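Local coordinates for ancillary protein 1 (Streptococcus pyogenes, PDB 2XI9) that serves as a pilus-presented adhesin of the bacterial surface, carrying an internal thioester bond that is required for efficient interaction with host cells, at residues Ser124-Asn129 / Lys176-Asp181; Val103-Ile106 / Gln111-Asn114; Leu213-Lys218 / Tyr250-Ser255; Gly223-Gly228 / Ile312-His317. One frame throughout, in Å; residues are numbered along the deposited sequence.

Interaction 1: Ser124-Asn129 / Lys176-Asp181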
loop_
_atom_site.group_PDB
_atom_site.type_symbol
_atom_site.label_atom_id
_atom_site.label_comp_id
_atom_site.label_asym_id
_atom_site.label_seq_id
_atom_site.Cartn_x
_atom_site.Cartn_y
_atom_site.Cartn_z
ATOM N N SER A 124 -2.507 -11.552 6.666
ATOM C CA SER A 124 -3.377 -12.011 7.736
ATOM C C SER A 124 -4.521 -11.041 8.055
ATOM O O SER A 124 -5.301 -11.325 8.954
ATOM C CB SER A 124 -2.543 -12.276 9.009
ATOM O OG SER A 124 -1.970 -11.054 9.464
ATOM N N VAL A 125 -4.598 -9.925 7.335
ATOM C CA VAL A 125 -5.605 -8.886 7.543
ATOM C C VAL A 125 -6.667 -8.978 6.447
ATOM O O VAL A 125 -6.348 -9.263 5.290
ATOM C CB VAL A 125 -4.959 -7.482 7.504
ATOM C CG1 VAL A 125 -6.030 -6.373 7.500
ATOM C CG2 VAL A 125 -4.010 -7.312 8.642
ATOM N N GLU A 126 -7.916 -8.704 6.801
ATOM C CA GLU A 126 -9.020 -8.689 5.830
ATOM C C GLU A 126 -9.317 -7.307 5.260
ATOM O O GLU A 126 -9.311 -6.308 5.972
ATOM C CB GLU A 126 -10.292 -9.271 6.448
ATOM C CG GLU A 126 -11.464 -9.255 5.479
ATOM C CD GLU A 126 -12.658 -10.008 5.987
ATOM O OE1 GLU A 126 -12.784 -10.190 7.216
ATOM O OE2 GLU A 126 -13.475 -10.416 5.144
ATOM N N ALA A 127 -9.559 -7.240 3.954
ATOM C CA ALA A 127 -10.127 -6.047 3.345
ATOM C C ALA A 127 -11.355 -6.514 2.557
ATOM O O ALA A 127 -11.481 -7.689 2.238
ATOM C CB ALA A 127 -9.129 -5.332 2.443
ATOM N N TYR A 128 -12.271 -5.600 2.293
ATOM C CA TYR A 128 -13.541 -5.951 1.665
ATOM C C TYR A 128 -14.123 -4.805 0.882
ATOM O O TYR A 128 -13.741 -3.640 1.085
ATOM C CB TYR A 128 -14.557 -6.496 2.677
ATOM C CG TYR A 128 -14.929 -5.500 3.782
ATOM C CD1 TYR A 128 -16.061 -4.695 3.664
ATOM C CD2 TYR A 128 -14.161 -5.390 4.951
ATOM C CE1 TYR A 128 -16.400 -3.774 4.655
ATOM C CE2 TYR A 128 -14.497 -4.473 5.956
ATOM C CZ TYR A 128 -15.623 -3.669 5.791
ATOM O OH TYR A 128 -16.003 -2.762 6.766
ATOM N N ASN A 129 -14.979 -5.157 -0.088
ATOM C CA ASN A 129 -15.794 -4.198 -0.825
ATOM C C ASN A 129 -17.213 -4.357 -0.331
ATOM O O ASN A 129 -17.799 -5.458 -0.359
ATOM C CB ASN A 129 -15.703 -4.454 -2.338
ATOM C CG ASN A 129 -16.484 -3.449 -3.176
ATOM O OD1 ASN A 129 -16.841 -2.365 -2.728
ATOM N ND2 ASN A 129 -16.759 -3.832 -4.420
ATOM N N LYS A 176 -19.518 -7.359 8.149
ATOM C CA LYS A 176 -19.933 -7.887 9.453
ATOM C C LYS A 176 -19.433 -9.313 9.670
ATOM O O LYS A 176 -19.134 -9.698 10.809
ATOM C CB LYS A 176 -21.450 -7.808 9.637
ATOM C CG LYS A 176 -21.956 -6.374 9.677
ATOM C CD LYS A 176 -23.425 -6.280 9.948
ATOM C CE LYS A 176 -24.257 -6.745 8.784
ATOM N NZ LYS A 176 -25.704 -6.468 9.001
ATOM N N THR A 177 -19.344 -10.090 8.590
ATOM C CA THR A 177 -18.724 -11.406 8.643
ATOM C C THR A 177 -17.566 -11.471 7.654
ATOM O O THR A 177 -17.475 -10.650 6.706
ATOM C CB THR A 177 -19.771 -12.548 8.397
ATOM O OG1 THR A 177 -20.347 -12.413 7.095
ATOM C CG2 THR A 177 -20.872 -12.490 9.421
HETATM N N MSE A 178 -16.643 -12.395 7.913
HETATM C CA MSE A 178 -15.458 -12.568 7.071
HETATM C C MSE A 178 -15.897 -13.149 5.742
HETATM O O MSE A 178 -16.748 -14.032 5.704
HETATM C CB MSE A 178 -14.467 -13.523 7.729
HETATM C CG MSE A 178 -13.768 -12.950 8.918
HETATM SE SE MSE A 178 -12.891 -14.388 9.879
HETATM C CE MSE A 178 -11.646 -13.208 10.846
ATOM N N THR A 179 -15.346 -12.648 4.643
ATOM C CA THR A 179 -15.711 -13.226 3.350
ATOM C C THR A 179 -15.068 -14.612 3.218
ATOM O O THR A 179 -14.073 -14.910 3.886
ATOM C CB THR A 179 -15.252 -12.353 2.189
ATOM O OG1 THR A 179 -13.827 -12.423 2.112
ATOM C CG2 THR A 179 -15.716 -10.866 2.354
ATOM N N PRO A 180 -15.617 -15.460 2.335
ATOM C CA PRO A 180 -14.978 -16.758 2.094
ATOM C C PRO A 180 -13.567 -16.624 1.485
ATOM O O PRO A 180 -12.678 -17.422 1.786
ATOM C CB PRO A 180 -15.935 -17.478 1.131
ATOM C CG PRO A 180 -16.957 -16.487 0.700
ATOM C CD PRO A 180 -16.877 -15.283 1.588
ATOM N N ASP A 181 -13.351 -15.605 0.670
ATOM C CA ASP A 181 -12.017 -15.367 0.108
ATOM C C ASP A 181 -10.971 -15.129 1.218
ATOM O O ASP A 181 -9.819 -15.572 1.109
ATOM C CB ASP A 181 -12.049 -14.206 -0.870
ATOM C CG ASP A 181 -12.752 -14.556 -2.205
ATOM O OD1 ASP A 181 -12.569 -15.678 -2.741
ATOM O OD2 ASP A 181 -13.490 -13.685 -2.713
HETATM O O HOH W 1 -12.321 -10.136 2.688
HETATM O O HOH W 2 -15.790 -9.036 5.500
#
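Glu126 and Thr179 form a polar, water-assisted contact between a carboxylate and the start of a short helix, where the chain entering strand 127-130 passes beside the loop that leads into helix 180-183. The glutamate side chain reaches across fully stretched: with CG anti to its own N (chi1 179°) and the next bond extended as well, the carboxylate is delivered to the backbone of the loop. There Thr179 N donates to Glu126 OE2 at 3.0 Å in a nearly straight bond (170°), arriving on the syn side and 20° out of the carboxylate plane. The second oxygen, OE1, lies against Met178, present as selenomethionine, whose CG is 3.4 Å away, while Thr179 CG2 rests 3.6 Å from Glu126 OE2. Two waters also gather at OE2. Water 1 lies 2.7 Å from Glu126 OE2 and bridges towards Ala127 O and Thr179 OG1; water 2 stands between Glu126 OE2 and Thr177 O, 2.6 Å from the latter. Not every one of these water bonds can be made at once. A carboxylate oxygen met by an amide and two waters would be expected to stay ionised, and the adjoining helix start should add to that preference. Thr179 itself is the N-cap, its OG1 accepting from Phe182 N, while Thr177 OG1 is engaged by Asp173. The contact thus exemplifies a helix N-terminus in which a threonine side chain caps the first turn as N-cap and a distant glutamate binds the N-cap residue's own amide.

Interaction 2: Val103-Ile106 / Gln111-Asn114; sequences VYTI and QIEN
Thr105 and Ile112 form the hydrogen-bonded pair of a beta hairpin built from strands 102-107 and 110-113, part of the prealbumin-like fold of this adhesin. Two backbone bonds join them: Thr105 N to Ile112 O at 2.9 Å, and Ile112 N to Thr105 O at 3.0 Å, the second much the straighter (172°). Beyond this pair Asn114 N donates to Val103 O, also at 2.9 Å, which carries the ladder just past the end of strand 110-113. The side chains divide between the two faces. On one, Thr105 OG1 meets Ile112 CG1 at 3.4 Å; Ile112 holds CG1 between its N and carbonyl carbon (chi1 82°), which turns that branch across the threonine hydroxyl. On the other, Gln111 runs extended beside Ile106, its CG 3.9 Å from Ile106 CG1, and then lays its amide over one face of the Tyr104 ring. Gln111 NE2 stands 3.8 Å above that ring plane, displaced towards the rim, with amide and ring 26° from parallel. Tyr104 CB presses on the same chain, 3.5 Å from Gln111 CG. Tyr104 and Glu113 are a non-hydrogen-bonded pair whose side chains diverge, and Glu113 pairs instead with Lys102 and Arg195. Strand 110-113 is the outermost strand on this side of a six-stranded antiparallel sheet, while strand 102-107 is flanked on its other side by strand 94-99. At the end of the hairpin Val103 packs against strand 321-329, and Asn114 ND2 donates to the Asp323 carboxylate and to Ile324 O of that strand.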
loop_
_atom_site.group_PDB
_atom_site.type_symbol
_atom_site.label_atom_id
_atom_site.label_comp_id
_atom_site.label_asym_id
_atom_site.label_seq_id
_atom_site.Cartn_x
_atom_site.Cartn_y
_atom_site.Cartn_z
ATOM N N VAL A 103 15.374 2.003 14.033
ATOM C CA VAL A 103 16.187 1.358 13.020
ATOM C C VAL A 103 16.301 2.304 11.830
ATOM O O VAL A 103 15.325 2.960 11.424
ATOM C CB VAL A 103 15.597 -0.003 12.586
ATOM C CG1 VAL A 103 16.400 -0.608 11.440
ATOM C CG2 VAL A 103 15.553 -0.986 13.768
ATOM N N TYR A 104 17.500 2.361 11.276
ATOM C CA TYR A 104 17.815 3.242 10.170
ATOM C C TYR A 104 18.536 2.455 9.101
ATOM O O TYR A 104 19.469 1.730 9.397
ATOM C CB TYR A 104 18.725 4.394 10.620
ATOM C CG TYR A 104 18.184 5.223 11.764
ATOM C CD1 TYR A 104 17.272 6.239 11.536
ATOM C CD2 TYR A 104 18.596 4.993 13.075
ATOM C CE1 TYR A 104 16.768 7.006 12.584
ATOM C CE2 TYR A 104 18.102 5.753 14.136
ATOM C CZ TYR A 104 17.190 6.759 13.888
ATOM O OH TYR A 104 16.697 7.527 14.929
ATOM N N THR A 105 18.104 2.613 7.859
ATOM C CA THR A 105 18.775 2.023 6.731
ATOM C C THR A 105 19.780 3.056 6.197
ATOM O O THR A 105 19.528 4.274 6.228
ATOM C CB THR A 105 17.734 1.507 5.699
ATOM O OG1 THR A 105 16.787 2.530 5.395
ATOM C CG2 THR A 105 16.940 0.317 6.300
ATOM N N ILE A 106 20.947 2.566 5.787
ATOM C CA ILE A 106 22.073 3.412 5.433
ATOM C C ILE A 106 22.540 3.087 4.024
ATOM O O ILE A 106 23.216 2.075 3.813
ATOM C CB ILE A 106 23.242 3.207 6.402
ATOM C CG1 ILE A 106 22.873 3.715 7.799
ATOM C CG2 ILE A 106 24.480 3.936 5.900
ATOM C CD1 ILE A 106 23.659 3.068 8.902
ATOM N N GLN A 111 21.425 8.298 5.822
ATOM C CA GLN A 111 20.806 7.491 6.862
ATOM C C GLN A 111 19.333 7.904 7.018
ATOM O O GLN A 111 19.026 9.050 7.360
ATOM C CB GLN A 111 21.547 7.652 8.191
ATOM C CG GLN A 111 20.974 6.784 9.315
ATOM C CD GLN A 111 21.749 6.913 10.611
ATOM O OE1 GLN A 111 22.873 6.416 10.718
ATOM N NE2 GLN A 111 21.152 7.587 11.611
ATOM N N ILE A 112 18.428 6.966 6.774
ATOM C CA ILE A 112 16.998 7.246 6.850
ATOM C C ILE A 112 16.312 6.289 7.805
ATOM O O ILE A 112 16.735 5.138 7.949
ATOM C CB ILE A 112 16.329 7.225 5.439
ATOM C CG1 ILE A 112 15.990 5.807 4.969
ATOM C CG2 ILE A 112 17.233 7.922 4.405
ATOM C CD1 ILE A 112 14.914 5.784 3.909
ATOM N N GLU A 113 15.261 6.766 8.462
ATOM C CA GLU A 113 14.414 5.907 9.265
ATOM C C GLU A 113 13.930 4.747 8.411
ATOM O O GLU A 113 13.557 4.936 7.248
ATOM C CB GLU A 113 13.217 6.672 9.835
ATOM C CG GLU A 113 12.260 5.756 10.585
ATOM C CD GLU A 113 11.196 6.471 11.393
ATOM O OE1 GLU A 113 10.210 5.775 11.755
ATOM O OE2 GLU A 113 11.329 7.697 11.660
ATOM N N ASN A 114 13.943 3.548 8.984
ATOM C CA ASN A 114 13.503 2.353 8.274
ATOM C C ASN A 114 12.120 2.549 7.629
ATOM O O ASN A 114 11.146 2.791 8.328
ATOM C CB ASN A 114 13.476 1.182 9.238
ATOM C CG ASN A 114 13.151 -0.130 8.583
ATOM O OD1 ASN A 114 13.180 -0.296 7.351
ATOM N ND2 ASN A 114 12.809 -1.084 9.417
#

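Interaction 3: Leu213-Lys218 / Tyr250-Ser255; sequences LKHIKK and YYFTDS
His215 meets Phe252 over the face of the phenyl ring, and the touching atom is its CB: it sits 3.6 Å from the ring centroid and only 6° off the normal, a CH-pi contact. With CG anti to the carbonyl carbon (chi1 -69°), the imidazole is carried onward, so the two rings overlap little, with centroids 4.6 Å apart and planes 29° from parallel; His215 ND1 comes within 3.4 Å of Phe252 CE1 where the rings slip past each other. Beside it, Ile216 runs antiparallel to the phenylalanine side chain, its CD1 lying 4.0 Å from Phe252 CB and 4.1 Å from Thr253 CG2. This is helix-to-helix packing inside the thioester domain, joining helix 209-222 to the C-terminal end of helix 238-253 without a hydrogen bond between the two segments. Phe252 is held from behind as well: Tyr251 CD1 stands 3.6 Å above the ring's other face, so the phenyl is sandwiched. Helix 274-288 contributes Val284, Ala287 and Gln288 around the same ring. Further out, His215 ND1 is bonded by Asp206, which should help set the turn of the imidazole, and Thr253 OG1 donates to Asp254 OD2 at 2.8 Å, where Ala163 N also binds.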
loop_
_atom_site.group_PDB
_atom_site.type_symbol
_atom_site.label_atom_id
_atom_site.label_comp_id
_atom_site.label_asym_id
_atom_site.label_seq_id
_atom_site.Cartn_x
_atom_site.Cartn_y
_atom_site.Cartn_z
ATOM N N LEU A 213 5.267 9.802 -2.785
ATOM C CA LEU A 213 4.671 9.513 -1.450
ATOM C C LEU A 213 3.978 10.773 -0.924
ATOM O O LEU A 213 2.870 10.729 -0.351
ATOM C CB LEU A 213 5.726 9.066 -0.462
ATOM C CG LEU A 213 5.195 8.603 0.908
ATOM C CD1 LEU A 213 4.144 7.535 0.663
ATOM C CD2 LEU A 213 6.291 8.106 1.868
ATOM N N LYS A 214 4.616 11.904 -1.144
ATOM C CA LYS A 214 4.046 13.145 -0.726
ATOM C C LYS A 214 2.718 13.346 -1.410
ATOM O O LYS A 214 1.770 13.761 -0.763
ATOM C CB LYS A 214 5.009 14.321 -0.975
ATOM C CG LYS A 214 6.246 14.266 -0.031
ATOM C CD LYS A 214 7.103 15.550 0.000
ATOM C CE LYS A 214 8.266 15.504 -0.973
ATOM N NZ LYS A 214 9.116 16.737 -0.880
ATOM N N HIS A 215 2.643 13.085 -2.733
ATOM C CA HIS A 215 1.383 13.247 -3.487
ATOM C C HIS A 215 0.231 12.407 -2.912
ATOM O O HIS A 215 -0.919 12.906 -2.715
ATOM C CB HIS A 215 1.598 12.924 -4.987
ATOM C CG HIS A 215 2.457 13.929 -5.694
ATOM N ND1 HIS A 215 3.122 13.678 -6.884
ATOM C CD2 HIS A 215 2.755 15.204 -5.363
ATOM C CE1 HIS A 215 3.784 14.758 -7.250
ATOM N NE2 HIS A 215 3.574 15.707 -6.351
ATOM N N ILE A 216 0.534 11.149 -2.628
ATOM C CA ILE A 216 -0.428 10.248 -2.085
ATOM C C ILE A 216 -0.944 10.688 -0.706
ATOM O O ILE A 216 -2.178 10.705 -0.478
ATOM C CB ILE A 216 0.128 8.763 -2.065
ATOM C CG1 ILE A 216 0.381 8.235 -3.481
ATOM C CG2 ILE A 216 -0.713 7.887 -1.182
ATOM C CD1 ILE A 216 -0.766 8.170 -4.383
ATOM N N LYS A 217 -0.036 11.095 0.183
ATOM C CA LYS A 217 -0.416 11.515 1.514
ATOM C C LYS A 217 -1.281 12.756 1.422
ATOM O O LYS A 217 -2.168 12.905 2.228
ATOM C CB LYS A 217 0.793 11.851 2.363
ATOM C CG LYS A 217 1.578 10.683 2.820
ATOM C CD LYS A 217 2.764 11.199 3.606
ATOM C CE LYS A 217 3.576 10.080 4.201
ATOM N NZ LYS A 217 4.852 10.577 4.863
ATOM N N LYS A 218 -1.039 13.630 0.417
ATOM C CA LYS A 218 -1.809 14.878 0.329
ATOM C C LYS A 218 -3.227 14.709 -0.232
ATOM O O LYS A 218 -4.142 15.429 0.181
ATOM C CB LYS A 218 -1.032 15.957 -0.427
ATOM C CG LYS A 218 0.169 16.502 0.430
ATOM C CD LYS A 218 1.176 17.288 -0.356
ATOM C CE LYS A 218 0.698 18.698 -0.592
ATOM N NZ LYS A 218 1.561 19.505 -1.559
ATOM N N TYR A 250 -5.703 7.449 -8.422
ATOM C CA TYR A 250 -5.422 6.876 -9.736
ATOM C C TYR A 250 -4.634 7.828 -10.648
ATOM O O TYR A 250 -3.845 7.373 -11.462
ATOM C CB TYR A 250 -6.713 6.463 -10.437
ATOM C CG TYR A 250 -7.421 5.234 -9.894
ATOM C CD1 TYR A 250 -6.738 4.246 -9.171
ATOM C CD2 TYR A 250 -8.762 5.056 -10.115
ATOM C CE1 TYR A 250 -7.379 3.121 -8.713
ATOM C CE2 TYR A 250 -9.425 3.898 -9.662
ATOM C CZ TYR A 250 -8.724 2.949 -8.954
ATOM O OH TYR A 250 -9.359 1.810 -8.510
ATOM N N TYR A 251 -4.874 9.131 -10.508
ATOM C CA TYR A 251 -4.110 10.143 -11.194
ATOM C C TYR A 251 -2.601 9.945 -10.997
ATOM O O TYR A 251 -1.849 10.067 -11.955
ATOM C CB TYR A 251 -4.566 11.555 -10.768
ATOM C CG TYR A 251 -3.778 12.685 -11.424
ATOM C CD1 TYR A 251 -2.615 13.186 -10.845
ATOM C CD2 TYR A 251 -4.170 13.208 -12.639
ATOM C CE1 TYR A 251 -1.883 14.200 -11.461
ATOM C CE2 TYR A 251 -3.441 14.234 -13.252
ATOM C CZ TYR A 251 -2.306 14.714 -12.656
ATOM O OH TYR A 251 -1.579 15.714 -13.268
ATOM N N PHE A 252 -2.176 9.592 -9.781
ATOM C CA PHE A 252 -0.769 9.401 -9.445
ATOM C C PHE A 252 -0.332 7.963 -9.621
ATOM O O PHE A 252 0.764 7.737 -10.050
ATOM C CB PHE A 252 -0.449 9.873 -8.001
ATOM C CG PHE A 252 -0.610 11.366 -7.822
ATOM C CD1 PHE A 252 0.233 12.231 -8.457
ATOM C CD2 PHE A 252 -1.665 11.877 -7.060
ATOM C CE1 PHE A 252 0.037 13.648 -8.336
ATOM C CE2 PHE A 252 -1.895 13.260 -6.960
ATOM C CZ PHE A 252 -1.033 14.129 -7.571
ATOM N N THR A 253 -1.167 6.989 -9.273
ATOM C CA THR A 253 -0.715 5.571 -9.366
ATOM C C THR A 253 -0.731 4.955 -10.787
ATOM O O THR A 253 0.063 4.051 -11.109
ATOM C CB THR A 253 -1.539 4.651 -8.443
ATOM O OG1 THR A 253 -2.919 4.665 -8.836
ATOM C CG2 THR A 253 -1.436 5.083 -6.997
ATOM N N ASP A 254 -1.696 5.398 -11.578
ATOM C CA ASP A 254 -2.032 4.805 -12.853
ATOM C C ASP A 254 -2.122 5.832 -13.987
ATOM O O ASP A 254 -2.510 5.507 -15.094
ATOM C CB ASP A 254 -3.342 4.058 -12.698
ATOM C CG ASP A 254 -3.196 2.786 -11.832
ATOM O OD1 ASP A 254 -2.615 1.768 -12.293
ATOM O OD2 ASP A 254 -3.696 2.802 -10.708
ATOM N N SER A 255 -1.736 7.073 -13.710
ATOM C CA SER A 255 -1.768 8.131 -14.704
ATOM C C SER A 255 -3.160 8.287 -15.357
ATOM O O SER A 255 -3.256 8.467 -16.546
ATOM C CB SER A 255 -0.688 7.898 -15.749
ATOM O OG SER A 255 0.605 7.926 -15.145
#

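Interaction 4: Gly223-Gly228 / Ile312-His317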
loop_
_atom_site.group_PDB
_atom_site.type_symbol
_atom_site.label_atom_id
_atom_site.label_comp_id
_atom_site.label_asym_id
_atom_site.label_seq_id
_atom_site.Cartn_x
_atom_site.Cartn_y
_atom_site.Cartn_z
ATOM N N GLY A 223 -8.849 14.576 1.108
ATOM C CA GLY A 223 -9.926 13.749 0.654
ATOM C C GLY A 223 -10.834 13.123 1.689
ATOM O O GLY A 223 -10.902 13.552 2.857
ATOM N N TYR A 224 -11.558 12.104 1.252
ATOM C CA TYR A 224 -12.518 11.461 2.141
ATOM C C TYR A 224 -11.808 10.436 3.017
ATOM O O TYR A 224 -11.241 9.454 2.524
ATOM C CB TYR A 224 -13.604 10.784 1.345
ATOM C CG TYR A 224 -14.677 10.173 2.146
ATOM C CD1 TYR A 224 -15.691 10.966 2.708
ATOM C CD2 TYR A 224 -14.725 8.817 2.357
ATOM C CE1 TYR A 224 -16.697 10.399 3.430
ATOM C CE2 TYR A 224 -15.726 8.256 3.095
ATOM C CZ TYR A 224 -16.702 9.035 3.633
ATOM O OH TYR A 224 -17.745 8.474 4.333
ATOM N N ARG A 225 -11.883 10.653 4.318
ATOM C CA ARG A 225 -11.173 9.815 5.259
ATOM C C ARG A 225 -12.043 9.062 6.209
ATOM O O ARG A 225 -11.643 7.992 6.644
ATOM C CB ARG A 225 -10.189 10.640 6.053
ATOM C CG ARG A 225 -9.033 11.103 5.203
ATOM C CD ARG A 225 -8.061 11.887 6.064
ATOM N NE ARG A 225 -7.286 10.987 6.926
ATOM C CZ ARG A 225 -6.413 11.372 7.849
ATOM N NH1 ARG A 225 -6.215 12.674 8.120
ATOM N NH2 ARG A 225 -5.791 10.443 8.566
ATOM N N GLU A 226 -13.220 9.591 6.536
ATOM C CA GLU A 226 -14.027 9.017 7.599
ATOM C C GLU A 226 -15.517 9.134 7.333
ATOM O O GLU A 226 -16.020 10.224 7.002
ATOM C CB GLU A 226 -13.725 9.731 8.918
ATOM C CG GLU A 226 -12.311 9.527 9.497
ATOM C CD GLU A 226 -12.140 8.214 10.300
ATOM O OE1 GLU A 226 -13.153 7.575 10.662
ATOM O OE2 GLU A 226 -10.982 7.838 10.585
ATOM N N LYS A 227 -16.244 8.034 7.552
ATOM C CA LYS A 227 -17.695 8.082 7.488
ATOM C C LYS A 227 -18.208 9.228 8.330
ATOM O O LYS A 227 -17.788 9.415 9.472
ATOM C CB LYS A 227 -18.335 6.793 7.986
ATOM C CG LYS A 227 -18.318 5.639 7.012
ATOM C CD LYS A 227 -18.668 4.305 7.719
ATOM C CE LYS A 227 -19.189 3.238 6.744
ATOM N NZ LYS A 227 -18.839 1.860 7.217
ATOM N N GLY A 228 -19.159 9.981 7.785
ATOM C CA GLY A 228 -19.754 11.113 8.495
ATOM C C GLY A 228 -18.953 12.406 8.500
ATOM O O GLY A 228 -19.424 13.406 9.009
ATOM N N ILE A 312 -4.255 1.822 -0.187
ATOM C CA ILE A 312 -3.824 2.904 0.652
ATOM C C ILE A 312 -4.913 3.286 1.659
ATOM O O ILE A 312 -6.051 3.495 1.305
ATOM C CB ILE A 312 -3.377 4.160 -0.182
ATOM C CG1 ILE A 312 -2.891 5.271 0.753
ATOM C CG2 ILE A 312 -4.482 4.647 -1.122
ATOM C CD1 ILE A 312 -1.573 4.920 1.538
ATOM N N GLY A 313 -4.508 3.432 2.904
ATOM C CA GLY A 313 -5.401 3.643 3.993
ATOM C C GLY A 313 -5.621 5.093 4.312
ATOM O O GLY A 313 -5.026 5.985 3.689
ATOM N N THR A 314 -6.475 5.295 5.306
ATOM C CA THR A 314 -6.901 6.615 5.776
ATOM C C THR A 314 -6.630 6.851 7.249
ATOM O O THR A 314 -6.920 7.953 7.758
ATOM C CB THR A 314 -8.400 6.820 5.516
ATOM O OG1 THR A 314 -9.149 5.757 6.128
ATOM C CG2 THR A 314 -8.675 6.839 4.057
ATOM N N GLN A 315 -6.081 5.850 7.942
ATOM C CA GLN A 315 -5.811 5.902 9.382
ATOM C C GLN A 315 -4.351 5.439 9.575
ATOM O O GLN A 315 -3.714 5.048 8.612
ATOM C CB GLN A 315 -6.782 5.004 10.169
ATOM C CG GLN A 315 -8.308 5.401 9.980
ATOM C CD GLN A 315 -9.277 4.375 10.587
ATOM O OE1 GLN A 315 -8.856 3.415 11.226
ATOM N NE2 GLN A 315 -10.594 4.599 10.401
ATOM N N TRP A 316 -3.889 5.447 10.809
ATOM C CA TRP A 316 -2.511 5.053 11.191
ATOM C C TRP A 316 -2.550 4.183 12.446
ATOM O O TRP A 316 -2.946 4.659 13.530
ATOM C CB TRP A 316 -1.665 6.314 11.410
ATOM C CG TRP A 316 -0.293 6.086 11.913
ATOM C CD1 TRP A 316 0.244 6.576 13.074
ATOM C CD2 TRP A 316 0.713 5.279 11.315
ATOM N NE1 TRP A 316 1.533 6.124 13.219
ATOM C CE2 TRP A 316 1.843 5.331 12.146
ATOM C CE3 TRP A 316 0.770 4.506 10.139
ATOM C CZ2 TRP A 316 3.046 4.644 11.832
ATOM C CZ3 TRP A 316 1.950 3.817 9.845
ATOM C CH2 TRP A 316 3.071 3.914 10.684
ATOM N N HIS A 317 -2.129 2.918 12.308
ATOM C CA HIS A 317 -2.085 1.946 13.411
ATOM C C HIS A 317 -0.663 1.382 13.614
ATOM O O HIS A 317 -0.342 0.328 13.067
ATOM C CB HIS A 317 -3.070 0.820 13.131
ATOM C CG HIS A 317 -4.478 1.283 13.143
ATOM N ND1 HIS A 317 -5.068 1.876 12.050
ATOM C CD2 HIS A 317 -5.385 1.348 14.147
ATOM C CE1 HIS A 317 -6.293 2.257 12.371
ATOM N NE2 HIS A 317 -6.516 1.930 13.631
HETATM O O HOH W 3 -11.669 5.477 7.781
HETATM O O HOH W 4 -9.009 9.067 9.570
#
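Arg225 meets Thr314 side-on, its guanidinium edge gripping one carbonyl oxygen with two nitrogens. NE donates to Thr314 O at 3.2 Å and NH2 to the same Thr314 O at 2.9 Å, and the oxygen lies only 6° out of the guanidinium plane. Seen from the carbonyl the two donors differ: NE is tilted slightly from the carbonyl plane, whereas NH2 stands above it. The arginine arrives in this pose because its chain bends at chi3 (75°), folding the flat group back onto the opposite segment. Against the arginine backbone, Thr314 turns its side chain towards the loop, with CB 3.6 Å from Arg225 O, while its hydroxyl is bonded to Val157 O. One residue along each segment, the side chains of Glu226 and Gln315 run roughly perpendicular, yet their carboxylate and amide planes are parallel to within 1° but offset from one another. Their bond is weak: Gln315 NE2 reaches Glu226 OE2 at 3.3 Å, and the other end of the amide, OE1, is bonded by Asn150. Two waters bridge the segments as well. Water 3 donates to Arg225 O at 2.8 Å and accepts weakly from Gln315 NE2, while water 4 donates to both Glu226 OE2 and Thr314 O, 3.0 Å from the latter. The loop after helix 209-222 is thereby joined to the chain that runs on from strand 311-313. Thr314 O, served by two arginine donors and a water, is thus well satisfied; the guanidinium nearby may modestly favour the ionised form of the Glu226 carboxylate, although the two groups form no salt bridge.

From the N terminus, interaction 2 comes first, closing the short hairpin of the prealbumin-like fold. Interaction 1 follows in series: it closes a 46-residue loop between strand 127-130 and helix 180-183, and ends before the remaining two begin. Those two cross, for their segments alternate along the chain: 213-218, 223-228, 250-255, 312-317. Interaction 3 ties together helices 209-222 and 238-253, while interaction 4 fastens the loop between them to strand 311-313. They also touch directly, Ile216 CG2 lying 3.9 Å from Ile312 CG1. Interactions 1 and 4 reach the same mixed sheet, with centres about 18 Å apart; interactions 1 and 2 lie about 34 Å apart, centre to centre, on opposite sides of the chain's centre.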